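Local coordinates for periplasmic binding protein/LacI transcriptional regulator (Burkholderia graminis C4D1M, PDB 5HQJ) that binds D-arabinose between its two lobes and probably serves as the solute-binding component of an ABC transporter for sugars, at residues A[32-37]-A[74-79]; A[111-116]-A[274-279]. All coordinates share one frame; numbering follows the deposited sequence.

Contact 1. Residues A[32-37]-A[74-79]. With 64K (alpha-D-arabinopyranose), chain B.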
loop_
_atom_site.group_PDB
_atom_site.type_symbol
_atom_site.label_atom_id
_atom_site.label_comp_id
_atom_site.label_asym_id
_atom_site.label_seq_id
_atom_site.Cartn_x
_atom_site.Cartn_y
_atom_site.Cartn_z
ATOM N N ALA A 32 -9.496 -0.389 -17.386
ATOM C CA ALA A 32 -8.498 -1.329 -16.948
ATOM C C ALA A 32 -7.900 -0.847 -15.624
ATOM O O ALA A 32 -7.626 0.345 -15.472
ATOM C CB ALA A 32 -7.419 -1.493 -18.010
ATOM N N VAL A 33 -7.728 -1.773 -14.681
ATOM C CA VAL A 33 -7.107 -1.465 -13.400
ATOM C C VAL A 33 -5.908 -2.366 -13.166
ATOM O O VAL A 33 -5.988 -3.588 -13.362
ATOM C CB VAL A 33 -8.114 -1.603 -12.252
ATOM C CG1 VAL A 33 -7.488 -1.123 -10.966
ATOM C CG2 VAL A 33 -9.359 -0.793 -12.528
ATOM N N ILE A 34 -4.802 -1.750 -12.757
ATOM C CA ILE A 34 -3.493 -2.403 -12.683
ATOM C C ILE A 34 -2.960 -2.340 -11.275
ATOM O O ILE A 34 -2.715 -1.226 -10.764
ATOM C CB ILE A 34 -2.447 -1.702 -13.626
ATOM C CG1 ILE A 34 -2.999 -1.610 -15.049
ATOM C CG2 ILE A 34 -1.074 -2.427 -13.594
ATOM C CD1 ILE A 34 -2.204 -0.712 -15.980
ATOM N N PRO A 35 -2.782 -3.501 -10.629
ATOM C CA PRO A 35 -2.089 -3.484 -9.342
ATOM C C PRO A 35 -0.579 -3.418 -9.520
ATOM O O PRO A 35 -0.106 -3.447 -10.662
ATOM C CB PRO A 35 -2.506 -4.820 -8.720
ATOM C CG PRO A 35 -2.586 -5.726 -9.903
ATOM C CD PRO A 35 -3.249 -4.873 -10.955
ATOM N N LYS A 36 0.155 -3.377 -8.417
ATOM C CA LYS A 36 1.617 -3.421 -8.507
ATOM C C LYS A 36 2.039 -4.801 -9.012
ATOM O O LYS A 36 3.064 -4.936 -9.677
ATOM C CB LYS A 36 2.272 -3.120 -7.154
ATOM C CG LYS A 36 2.311 -1.606 -6.768
ATOM C CD LYS A 36 3.052 -1.390 -5.435
ATOM C CE LYS A 36 3.040 0.072 -4.971
ATOM N NZ LYS A 36 3.942 0.276 -3.804
ATOM N N VAL A 37 1.234 -5.809 -8.666
ATOM C CA VAL A 37 1.481 -7.214 -9.014
ATOM C C VAL A 37 0.396 -8.031 -8.338
ATOM O O VAL A 37 -0.338 -7.501 -7.516
ATOM C CB VAL A 37 2.845 -7.757 -8.525
ATOM C CG1 VAL A 37 3.949 -7.715 -9.620
ATOM C CG2 VAL A 37 3.280 -7.089 -7.198
ATOM N N VAL A 74 4.947 -0.535 -18.233
ATOM C CA VAL A 74 4.913 0.233 -19.479
ATOM C C VAL A 74 4.305 -0.626 -20.598
ATOM O O VAL A 74 3.441 -0.165 -21.340
ATOM C CB VAL A 74 6.328 0.745 -19.892
ATOM C CG1 VAL A 74 6.269 1.536 -21.196
ATOM C CG2 VAL A 74 6.904 1.618 -18.795
ATOM N N GLN A 75 4.739 -1.880 -20.705
ATOM C CA GLN A 75 4.217 -2.763 -21.741
ATOM C C GLN A 75 2.701 -2.871 -21.645
ATOM O O GLN A 75 2.008 -2.825 -22.668
ATOM C CB GLN A 75 4.855 -4.156 -21.650
ATOM C CG GLN A 75 6.229 -4.232 -22.287
ATOM C CD GLN A 75 6.204 -3.859 -23.761
ATOM O OE1 GLN A 75 5.415 -4.406 -24.535
ATOM N NE2 GLN A 75 7.046 -2.898 -24.149
ATOM N N ILE A 76 2.182 -2.971 -20.423
ATOM C CA ILE A 76 0.735 -3.104 -20.229
ATOM C C ILE A 76 -0.023 -1.881 -20.733
ATOM O O ILE A 76 -1.073 -2.006 -21.364
ATOM C CB ILE A 76 0.377 -3.335 -18.756
ATOM C CG1 ILE A 76 0.848 -4.722 -18.319
ATOM C CG2 ILE A 76 -1.139 -3.223 -18.560
ATOM C CD1 ILE A 76 0.701 -4.994 -16.829
ATOM N N ILE A 77 0.504 -0.694 -20.462
ATOM C CA ILE A 77 -0.177 0.523 -20.883
ATOM C C ILE A 77 -0.150 0.662 -22.417
ATOM O O ILE A 77 -1.146 1.076 -23.003
ATOM C CB ILE A 77 0.430 1.779 -20.174
ATOM C CG1 ILE A 77 0.181 1.675 -18.659
ATOM C CG2 ILE A 77 -0.219 3.055 -20.690
ATOM C CD1 ILE A 77 1.075 2.535 -17.811
ATOM N N GLU A 78 0.928 0.247 -23.081
ATOM C CA GLU A 78 0.962 0.327 -24.547
ATOM C C GLU A 78 -0.115 -0.554 -25.184
ATOM O O GLU A 78 -0.789 -0.121 -26.124
ATOM C CB GLU A 78 2.341 -0.061 -25.090
ATOM C CG GLU A 78 3.489 0.583 -24.332
ATOM C CD GLU A 78 4.716 0.808 -25.178
ATOM O OE1 GLU A 78 5.249 -0.185 -25.730
ATOM O OE2 GLU A 78 5.151 1.983 -25.283
ATOM N N ASP A 79 -0.284 -1.775 -24.675
ATOM C CA ASP A 79 -1.367 -2.649 -25.129
ATOM C C ASP A 79 -2.711 -1.959 -24.992
ATOM O O ASP A 79 -3.538 -1.992 -25.899
ATOM C CB ASP A 79 -1.396 -3.951 -24.335
ATOM C CG ASP A 79 -0.171 -4.806 -24.556
ATOM O OD1 ASP A 79 -0.316 -6.046 -24.543
ATOM O OD2 ASP A 79 0.932 -4.248 -24.739
HETATM O O2 64K B . -0.259 0.272 0.011
HETATM C C2 64K B . 0.693 -0.835 -0.140
HETATM C C3 64K B . 0.268 -1.920 0.796
HETATM O O3 64K B . 0.618 -1.547 2.110
HETATM C C4 64K B . 0.994 -3.232 0.521
HETATM O O4 64K B . 2.394 -3.152 0.846
HETATM C C5 64K B . 0.889 -3.569 -0.897
HETATM O O5 64K B . 1.542 -2.534 -1.674
HETATM C C1 64K B . 0.675 -1.329 -1.559
HETATM O O1 64K B . 1.189 -0.347 -2.373
#
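I76, on helix 71-82, meets I34 of the parallel strand 30-34 through methyl groups alone, a compact example of how a helix seats itself on a parallel sheet. Its CG2 branch, the one anti to the backbone N (chi1 -69° for CG1), lies 3.8 Å from CD1 of I34. The two side chains run past each other in opposite directions instead of meeting end on, while their CA atoms stay 8.7 Å apart. I34 reaches the helix because its chain is stretched beyond CG1 (chi2 168°), which carries the terminal methyl well off the strand. I76 also rests on V63, just past the neighbouring strand 59-62.

One residue on, I77 leaves the helix to one side of I34, yet CG1, set anti to the carbonyl carbon (chi1 -64°), comes to 4.3 Å from the same CD1 of I34. That methyl therefore sits against two successive helix residues, and I77 continues to V101 and M102 of helix 99-106. The next residue, E78, faces another way and pairs with R104 in a salt bridge.

Past the end of the strand, the chain carries K36 to the sugar. Its side chain is extended beyond CG, and NZ makes a weak hydrogen bond of 3.2 Å to O1 of the arabinopyranose; N164 OD1 accepts a second bond from NZ. A parallel strand backed by a packed helix, with a ligand-binding residue in the loop after its C-terminal end, is the Rossmann-like arrangement of the N-terminal lobe in periplasmic sugar-binding proteins.

Contact 2. Residues A[111-116]-A[274-279]. With 64K (alpha-D-arabinopyranose), chain B.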
loop_
_atom_site.group_PDB
_atom_site.type_symbol
_atom_site.label_atom_id
_atom_site.label_comp_id
_atom_site.label_asym_id
_atom_site.label_seq_id
_atom_site.Cartn_x
_atom_site.Cartn_y
_atom_site.Cartn_z
ATOM N N LYS A 111 -8.224 8.311 -20.362
ATOM C CA LYS A 111 -8.210 8.931 -19.041
ATOM C C LYS A 111 -7.353 8.090 -18.131
ATOM O O LYS A 111 -7.462 6.859 -18.135
ATOM C CB LYS A 111 -9.612 9.057 -18.476
ATOM C CG LYS A 111 -10.599 9.663 -19.433
ATOM C CD LYS A 111 -10.191 11.076 -19.817
ATOM C CE LYS A 111 -11.081 11.640 -20.896
ATOM N NZ LYS A 111 -10.335 12.591 -21.758
ATOM N N VAL A 112 -6.488 8.751 -17.370
ATOM C CA VAL A 112 -5.518 8.041 -16.569
ATOM C C VAL A 112 -5.504 8.612 -15.162
ATOM O O VAL A 112 -5.429 9.821 -14.980
ATOM C CB VAL A 112 -4.113 8.122 -17.192
ATOM C CG1 VAL A 112 -3.100 7.418 -16.319
ATOM C CG2 VAL A 112 -4.124 7.503 -18.595
ATOM N N LEU A 113 -5.567 7.725 -14.180
ATOM C CA LEU A 113 -5.376 8.129 -12.810
ATOM C C LEU A 113 -4.606 7.068 -12.045
ATOM O O LEU A 113 -4.434 5.922 -12.509
ATOM C CB LEU A 113 -6.729 8.409 -12.143
ATOM C CG LEU A 113 -7.744 7.271 -11.928
ATOM C CD1 LEU A 113 -7.405 6.397 -10.713
ATOM C CD2 LEU A 113 -9.172 7.831 -11.765
ATOM N N THR A 114 -4.124 7.454 -10.871
ATOM C CA THR A 114 -3.428 6.510 -10.000
ATOM C C THR A 114 -4.205 6.254 -8.728
ATOM O O THR A 114 -5.077 7.054 -8.365
ATOM C CB THR A 114 -2.027 7.018 -9.660
ATOM O OG1 THR A 114 -2.107 8.326 -9.075
ATOM C CG2 THR A 114 -1.201 7.079 -10.929
ATOM N N TYR A 115 -3.895 5.121 -8.091
ATOM C CA TYR A 115 -4.479 4.753 -6.784
ATOM C C TYR A 115 -3.392 4.014 -6.002
ATOM O O TYR A 115 -2.489 3.419 -6.597
ATOM C CB TYR A 115 -5.780 3.917 -6.949
ATOM C CG TYR A 115 -5.528 2.502 -7.376
ATOM C CD1 TYR A 115 -5.238 2.214 -8.709
ATOM C CD2 TYR A 115 -5.496 1.467 -6.460
ATOM C CE1 TYR A 115 -4.948 0.935 -9.116
ATOM C CE2 TYR A 115 -5.200 0.164 -6.859
ATOM C CZ TYR A 115 -4.928 -0.083 -8.196
ATOM O OH TYR A 115 -4.620 -1.341 -8.630
ATOM N N ASP A 116 -3.457 4.133 -4.675
ATOM C CA ASP A 116 -2.576 3.440 -3.738
ATOM C C ASP A 116 -1.140 3.950 -3.731
ATOM O O ASP A 116 -0.637 4.330 -2.678
ATOM C CB ASP A 116 -2.594 1.928 -4.036
ATOM C CG ASP A 116 -1.617 1.175 -3.194
ATOM O OD1 ASP A 116 -1.641 1.326 -1.949
ATOM O OD2 ASP A 116 -0.806 0.468 -3.797
ATOM N N SER A 274 -13.082 1.055 -6.033
ATOM C CA SER A 274 -14.384 1.562 -6.387
ATOM C C SER A 274 -14.328 2.996 -6.942
ATOM O O SER A 274 -14.870 3.314 -8.013
ATOM C CB SER A 274 -15.274 1.518 -5.140
ATOM O OG SER A 274 -16.593 1.728 -5.515
ATOM N N LEU A 275 -13.677 3.873 -6.187
ATOM C CA LEU A 275 -13.485 5.260 -6.628
ATOM C C LEU A 275 -12.692 5.344 -7.910
ATOM O O LEU A 275 -12.996 6.165 -8.771
ATOM C CB LEU A 275 -12.774 6.070 -5.549
ATOM C CG LEU A 275 -13.620 6.341 -4.307
ATOM C CD1 LEU A 275 -12.718 6.978 -3.300
ATOM C CD2 LEU A 275 -14.888 7.222 -4.582
ATOM N N ALA A 276 -11.694 4.487 -8.058
ATOM C CA ALA A 276 -10.893 4.524 -9.290
ATOM C C ALA A 276 -11.788 4.315 -10.519
ATOM O O ALA A 276 -11.711 5.057 -11.506
ATOM C CB ALA A 276 -9.817 3.500 -9.246
ATOM N N VAL A 277 -12.652 3.310 -10.473
ATOM C CA VAL A 277 -13.536 3.060 -11.609
ATOM C C VAL A 277 -14.565 4.172 -11.777
ATOM O O VAL A 277 -14.763 4.699 -12.885
ATOM C CB VAL A 277 -14.234 1.695 -11.470
ATOM C CG1 VAL A 277 -15.301 1.546 -12.499
ATOM C CG2 VAL A 277 -13.212 0.565 -11.620
ATOM N N ASP A 278 -15.214 4.566 -10.680
ATOM C CA ASP A 278 -16.181 5.639 -10.728
ATOM C C ASP A 278 -15.638 6.961 -11.276
ATOM O O ASP A 278 -16.303 7.612 -12.089
ATOM C CB ASP A 278 -16.762 5.842 -9.339
ATOM C CG ASP A 278 -17.875 4.857 -9.031
ATOM O OD1 ASP A 278 -18.527 4.365 -9.986
ATOM O OD2 ASP A 278 -18.098 4.597 -7.841
ATOM N N HIS A 279 -14.429 7.348 -10.876
ATOM C CA HIS A 279 -13.842 8.554 -11.430
ATOM C C HIS A 279 -13.343 8.353 -12.862
ATOM O O HIS A 279 -13.418 9.274 -13.673
ATOM C CB HIS A 279 -12.744 9.052 -10.503
ATOM C CG HIS A 279 -13.296 9.772 -9.314
ATOM N ND1 HIS A 279 -13.720 11.093 -9.371
ATOM C CD2 HIS A 279 -13.572 9.340 -8.064
ATOM C CE1 HIS A 279 -14.186 11.444 -8.186
ATOM N NE2 HIS A 279 -14.101 10.403 -7.369
HETATM O O2 64K B . -0.259 0.272 0.011
HETATM C C2 64K B . 0.693 -0.835 -0.140
HETATM C C3 64K B . 0.268 -1.920 0.796
HETATM O O3 64K B . 0.618 -1.547 2.110
HETATM C C4 64K B . 0.994 -3.232 0.521
HETATM O O4 64K B . 2.394 -3.152 0.846
HETATM C C5 64K B . 0.889 -3.569 -0.897
HETATM O O5 64K B . 1.542 -2.534 -1.674
HETATM C C1 64K B . 0.675 -1.329 -1.559
HETATM O O1 64K B . 1.189 -0.347 -2.373
#
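L113 presses both of its methyls against helix 269-284, and apolar packing carries this interface. CD1 lies 4.0 Å from the CB of A276. CD2 takes the adjoining surface, 4.0 Å from CB of H279, and also rests 3.8 Å from the backbone O of A276, a van der Waals approach to the helix main chain. With CG between the backbone N and the carbonyl carbon (chi1 65°) and chi2 at 79°, the two methyls fall on A276 and H279, and the small alanine lets the strand side chain come close to the helix backbone. L113 and H279 cross at about a right angle, with only the base of the histidine involved. The imidazole turns away, its edge in plane with L275 O and its ND1 hydrogen-bonded to E288.

The fold gives this packing its meaning: strand 111-115 belongs to the parallel sheet of the N-terminal lobe, yet the helix lying on it comes from far along the sequence, after most of the second lobe's strands. Such crossing of the chain between lobes is characteristic of the type I periplasmic binding protein fold.

Polar contacts gather at the sugar end of the strand. D116 grips two neighbouring hydroxyls of the arabinopyranose, O2 donating to OD1 at 2.6 Å and O1 donating to OD2 at 2.6 Å. A bidentate carboxylate of this kind would be expected to fix the orientation of the C1-C2 edge of the sugar. OD2 is further bonded to S91 OG, a second-shell hydroxyl that probably steadies the carboxylate.

Contacts 1 and 2 illustrate a sheet packed by helices on its two faces: helix 71-82 lies against one side, helix 269-284 against the other, and the centres of the two contacts are about 13 Å apart. Between strands 30-34 and 111-115 runs strand 87-90, but the Y115 ring spans the gap, its OH 2.9 Å from I34 O in a weak hydrogen bond and 3.4 Å from P35 CA. Both strands then deliver a residue to the same corner of the pocket. K36 CE comes within 4.0 Å of D116 OD2, and both residues reach the sugar's O1, K36 only weakly. N164, R168, Q219, D247 and Q267 supply further hydrogen bonds to the arabinopyranose.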